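Local coordinates for molybdopterin biosynthesis Mog protein (Mycobacterium tuberculosis, PDB 2G4R) that probably acts in molybdenum cofactor biosynthesis, binding molybdopterin through a MogA-type domain, at residues 25-30 against 133-138; 65-70 against 137-142. All blocks are in the same frame, centred on the assembly; numbering follows the deposited sequence.

From the N terminus, the first of the three elements involved is helix 24-34, then strand 65-69, and helix 132-143 lies toward the C terminus. Interaction 1 (25-30 with 133-138) closes the longer loop, with 102 residues between its segments; interaction 2 (65-70 with 137-142) closes a shorter one of 66 residues, which starts inside the first and ends just beyond it on the same helix, so the two overlap rather than nest. They share Asp137 and Gly138. Their centres lie about 7 Å apart, and they touch directly where Ile28 CG2 meets Ile67 CG2 at 3.6 Å. Together they tie two neighbouring helices to each other and to the strand they both cover in the central mixed sheet.

Interaction 1. Residues 25-30 against 133-138; sequences GPIIAG and GGVRDG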
loop_
_atom_site.group_PDB
_atom_site.type_symbol
_atom_site.label_atom_id
_atom_site.label_comp_id
_atom_site.label_asym_id
_atom_site.label_seq_id
_atom_site.Cartn_x
_atom_site.Cartn_y
_atom_site.Cartn_z
ATOM N N GLY A 25 -13.601 -3.050 1.903
ATOM C CA GLY A 25 -13.766 -1.748 1.308
ATOM C C GLY A 25 -14.872 -1.594 0.261
ATOM O O GLY A 25 -15.660 -0.682 0.357
ATOM N N PRO A 26 -14.905 -2.474 -0.758
ATOM C CA PRO A 26 -16.033 -2.454 -1.711
ATOM C C PRO A 26 -17.433 -2.619 -1.061
ATOM O O PRO A 26 -18.370 -1.944 -1.480
ATOM C CB PRO A 26 -15.722 -3.612 -2.657
ATOM C CG PRO A 26 -14.193 -3.880 -2.477
ATOM C CD PRO A 26 -13.881 -3.485 -1.094
ATOM N N ILE A 27 -17.553 -3.468 -0.051
ATOM C CA ILE A 27 -18.806 -3.592 0.665
ATOM C C ILE A 27 -19.232 -2.230 1.258
ATOM O O ILE A 27 -20.379 -1.789 1.101
ATOM C CB ILE A 27 -18.793 -4.699 1.760
ATOM C CG1 ILE A 27 -18.524 -6.079 1.135
ATOM C CG2 ILE A 27 -20.143 -4.642 2.508
ATOM C CD1 ILE A 27 -18.140 -7.142 2.111
ATOM N N ILE A 28 -18.286 -1.564 1.917
ATOM C CA ILE A 28 -18.570 -0.277 2.542
ATOM C C ILE A 28 -18.910 0.776 1.466
ATOM O O ILE A 28 -19.858 1.548 1.614
ATOM C CB ILE A 28 -17.390 0.205 3.451
ATOM C CG1 ILE A 28 -17.083 -0.840 4.533
ATOM C CG2 ILE A 28 -17.722 1.574 4.119
ATOM C CD1 ILE A 28 -15.785 -0.591 5.237
ATOM N N ALA A 29 -18.157 0.773 0.369
ATOM C CA ALA A 29 -18.396 1.736 -0.726
ATOM C C ALA A 29 -19.791 1.595 -1.316
ATOM O O ALA A 29 -20.433 2.570 -1.629
ATOM C CB ALA A 29 -17.355 1.575 -1.775
ATOM N N GLY A 30 -20.269 0.379 -1.455
ATOM C CA GLY A 30 -21.585 0.131 -2.023
ATOM C C GLY A 30 -22.679 0.557 -1.076
ATOM O O GLY A 30 -23.669 1.162 -1.482
ATOM N N GLY A 133 -18.570 -10.351 6.460
ATOM C CA GLY A 133 -19.823 -10.486 7.232
ATOM C C GLY A 133 -19.979 -9.541 8.431
ATOM O O GLY A 133 -21.085 -9.076 8.728
ATOM N N GLY A 134 -18.897 -9.344 9.172
ATOM C CA GLY A 134 -18.864 -8.401 10.311
ATOM C C GLY A 134 -19.095 -6.983 9.872
ATOM O O GLY A 134 -19.832 -6.223 10.513
ATOM N N VAL A 135 -18.510 -6.646 8.724
ATOM C CA VAL A 135 -18.744 -5.345 8.075
ATOM C C VAL A 135 -20.236 -5.153 7.677
ATOM O O VAL A 135 -20.867 -4.149 8.045
ATOM C CB VAL A 135 -17.793 -5.207 6.891
ATOM C CG1 VAL A 135 -18.178 -4.104 5.954
ATOM C CG2 VAL A 135 -16.320 -5.019 7.376
ATOM N N ARG A 136 -20.815 -6.123 6.977
ATOM C CA ARG A 136 -22.210 -6.018 6.528
ATOM C C ARG A 136 -23.173 -5.925 7.707
ATOM O O ARG A 136 -24.108 -5.126 7.691
ATOM C CB ARG A 136 -22.567 -7.197 5.573
ATOM C CG ARG A 136 -23.280 -6.805 4.297
ATOM C CD ARG A 136 -23.552 -8.015 3.348
ATOM N NE ARG A 136 -22.730 -8.024 2.131
ATOM C CZ ARG A 136 -21.677 -8.803 1.918
ATOM N NH1 ARG A 136 -21.239 -9.635 2.871
ATOM N NH2 ARG A 136 -21.033 -8.725 0.756
ATOM N N ASP A 137 -22.974 -6.755 8.722
ATOM C CA ASP A 137 -23.763 -6.727 9.979
ATOM C C ASP A 137 -23.650 -5.373 10.709
ATOM O O ASP A 137 -24.640 -4.806 11.170
ATOM C CB ASP A 137 -23.313 -7.829 10.955
ATOM C CG ASP A 137 -23.777 -9.257 10.560
ATOM O OD1 ASP A 137 -24.740 -9.410 9.773
ATOM O OD2 ASP A 137 -23.147 -10.250 11.080
ATOM N N GLY A 138 -22.429 -4.871 10.837
ATOM C CA GLY A 138 -22.212 -3.585 11.487
ATOM C C GLY A 138 -22.790 -2.406 10.686
ATOM O O GLY A 138 -23.323 -1.465 11.278
#
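This is a mainly apolar helix-helix contact, partly buried, between the early helix 24-34 and the late helix 132-143, which lie side by side on one face of the central sheet. The two segments run nearly parallel; their axes approach to 9.8 Å and cross at -19°. Val135 packs between the helices on the side facing the sheet. Its CG1, anti to the backbone N (chi1 165°), is directed at the other helix and touches two isoleucines: Ile28 CG1 lies 3.7 Å from Val135 CG1, with the two side chains at about a right angle, and Ile27 CG2 approaches Val135 CG1 more loosely at 4.0 Å. Toward the outer side, Ile27 meets Arg136. The arginine chain bends at chi3 (-109°), which swings its guanidinium back across the groove so that one face lies against the isoleucine; Ile27 CD1 comes within 3.6 Å of Arg136 NH2. The contact is van der Waals in kind, the flat cationic group covering part of an aliphatic side chain at the exposed edge of the interface. Beneath, Ile28 also packs on Ile67 and Ser69 of strand 65-69 and on Ile8 of strand 6-11, while Val135 reaches Ser69. Two near-parallel helices packed together over parallel strands are characteristic of the three-layer alpha/beta architecture of the MogA-like molybdopterin-binding fold.

Interaction 2. Residues 65-70 against 137-142; sequences VIITSG and DGLGVL
Ile67 carries its CD1 methyl from strand 65-69 to two leucines of helix 132-143, touching a methyl of each. Leu142 CD2 meets Ile67 CD1 at 3.9 Å, the two side chains reaching toward each other tip to tip, and Leu139 CD2 lies 4.0 Å from the same Ile67 CD1 but comes in at a slant. Leu142 starts out toward the strand, whereas Leu139, three residues earlier, leaves the helix to one side and turns its end in. Their first torsions differ accordingly: Leu142 has CG anti to the backbone N (chi1 179°), Leu139 has CG beside the backbone N (chi1 -64°). Ile67 CD1 makes both close contacts from the strand side. All three residues are buried and the interaction is purely apolar. The area involved is modest, 105 Å² over both sides, and the nearest CA atoms, those of Ile67 and Leu139, remain 9.3 Å apart, so these two segments meet through side-chain ends. Other elements complete this core: Ile67 also packs on Ile28 of helix 24-34 and on Leu128 of strand 123-128, and both leucines touch Trp31. On the other face of strand 65-69, Ile66 and Thr68 pack against helix 49-60, which places this inner strand between two helical layers, hydrogen-bonded through its backbone to strands 6-11 and 123-128.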
loop_
_atom_site.group_PDB
_atom_site.type_symbol
_atom_site.label_atom_id
_atom_site.label_comp_id
_atom_site.label_asym_id
_atom_site.label_seq_id
_atom_site.Cartn_x
_atom_site.Cartn_y
_atom_site.Cartn_z
ATOM N N VAL A 65 -18.489 11.453 7.741
ATOM C CA VAL A 65 -18.375 10.104 8.265
ATOM C C VAL A 65 -17.120 9.385 7.820
ATOM O O VAL A 65 -16.730 9.398 6.625
ATOM C CB VAL A 65 -19.602 9.174 7.881
ATOM C CG1 VAL A 65 -19.534 7.890 8.677
ATOM C CG2 VAL A 65 -20.945 9.848 8.103
ATOM N N ILE A 66 -16.469 8.745 8.755
ATOM C CA ILE A 66 -15.367 7.839 8.407
ATOM C C ILE A 66 -15.686 6.427 8.870
ATOM O O ILE A 66 -15.972 6.194 10.064
ATOM C CB ILE A 66 -13.985 8.281 9.006
ATOM C CG1 ILE A 66 -13.631 9.710 8.642
ATOM C CG2 ILE A 66 -12.894 7.285 8.628
ATOM C CD1 ILE A 66 -12.655 10.340 9.607
ATOM N N ILE A 67 -15.590 5.493 7.928
ATOM C CA ILE A 67 -15.808 4.090 8.189
ATOM C C ILE A 67 -14.491 3.355 8.045
ATOM O O ILE A 67 -13.852 3.403 7.002
ATOM C CB ILE A 67 -16.953 3.516 7.350
ATOM C CG1 ILE A 67 -18.265 4.239 7.733
ATOM C CG2 ILE A 67 -17.128 2.016 7.674
ATOM C CD1 ILE A 67 -19.511 3.852 6.904
ATOM N N THR A 68 -14.065 2.716 9.129
ATOM C CA THR A 68 -12.861 1.895 9.106
ATOM C C THR A 68 -13.196 0.408 9.184
ATOM O O THR A 68 -14.196 -0.014 9.827
ATOM C CB THR A 68 -11.820 2.221 10.255
ATOM O OG1 THR A 68 -12.258 1.663 11.491
ATOM C CG2 THR A 68 -11.541 3.710 10.389
ATOM N N SER A 69 -12.329 -0.390 8.566
ATOM C CA SER A 69 -12.395 -1.817 8.639
ATOM C C SER A 69 -11.019 -2.467 8.904
ATOM O O SER A 69 -10.030 -2.173 8.201
ATOM C CB SER A 69 -13.041 -2.399 7.372
ATOM O OG SER A 69 -13.016 -3.837 7.378
ATOM N N GLY A 70 -11.002 -3.315 9.951
ATOM C CA GLY A 70 -9.873 -4.138 10.310
ATOM C C GLY A 70 -8.996 -3.549 11.423
ATOM O O GLY A 70 -9.124 -2.376 11.783
ATOM N N ASP A 137 -22.974 -6.755 8.722
ATOM C CA ASP A 137 -23.763 -6.727 9.979
ATOM C C ASP A 137 -23.650 -5.373 10.709
ATOM O O ASP A 137 -24.640 -4.806 11.170
ATOM C CB ASP A 137 -23.313 -7.829 10.955
ATOM C CG ASP A 137 -23.777 -9.257 10.560
ATOM O OD1 ASP A 137 -24.740 -9.410 9.773
ATOM O OD2 ASP A 137 -23.147 -10.250 11.080
ATOM N N GLY A 138 -22.429 -4.871 10.837
ATOM C CA GLY A 138 -22.212 -3.585 11.487
ATOM C C GLY A 138 -22.790 -2.406 10.686
ATOM O O GLY A 138 -23.323 -1.465 11.278
ATOM N N LEU A 139 -22.710 -2.448 9.350
ATOM C CA LEU A 139 -23.354 -1.399 8.514
ATOM C C LEU A 139 -24.889 -1.446 8.674
ATOM O O LEU A 139 -25.550 -0.424 8.653
ATOM C CB LEU A 139 -22.941 -1.523 7.049
ATOM C CG LEU A 139 -21.473 -1.307 6.729
ATOM C CD1 LEU A 139 -21.202 -1.732 5.290
ATOM C CD2 LEU A 139 -21.100 0.134 7.020
ATOM N N GLY A 140 -25.426 -2.639 8.910
ATOM C CA GLY A 140 -26.858 -2.787 9.181
ATOM C C GLY A 140 -27.266 -2.098 10.479
ATOM O O GLY A 140 -28.348 -1.473 10.586
ATOM N N VAL A 141 -26.408 -2.184 11.477
ATOM C CA VAL A 141 -26.625 -1.491 12.728
ATOM C C VAL A 141 -26.568 -0.006 12.482
ATOM O O VAL A 141 -27.462 0.720 12.893
ATOM C CB VAL A 141 -25.585 -1.883 13.778
ATOM C CG1 VAL A 141 -25.623 -0.927 14.951
ATOM C CG2 VAL A 141 -25.825 -3.244 14.210
ATOM N N LEU A 142 -25.518 0.447 11.777
ATOM C CA LEU A 142 -25.326 1.858 11.495
ATOM C C LEU A 142 -26.493 2.443 10.709
ATOM O O LEU A 142 -26.851 3.583 10.920
ATOM C CB LEU A 142 -24.031 2.123 10.715
ATOM C CG LEU A 142 -23.689 3.571 10.319
ATOM C CD1 LEU A 142 -23.465 4.447 11.550
ATOM C CD2 LEU A 142 -22.426 3.623 9.455
#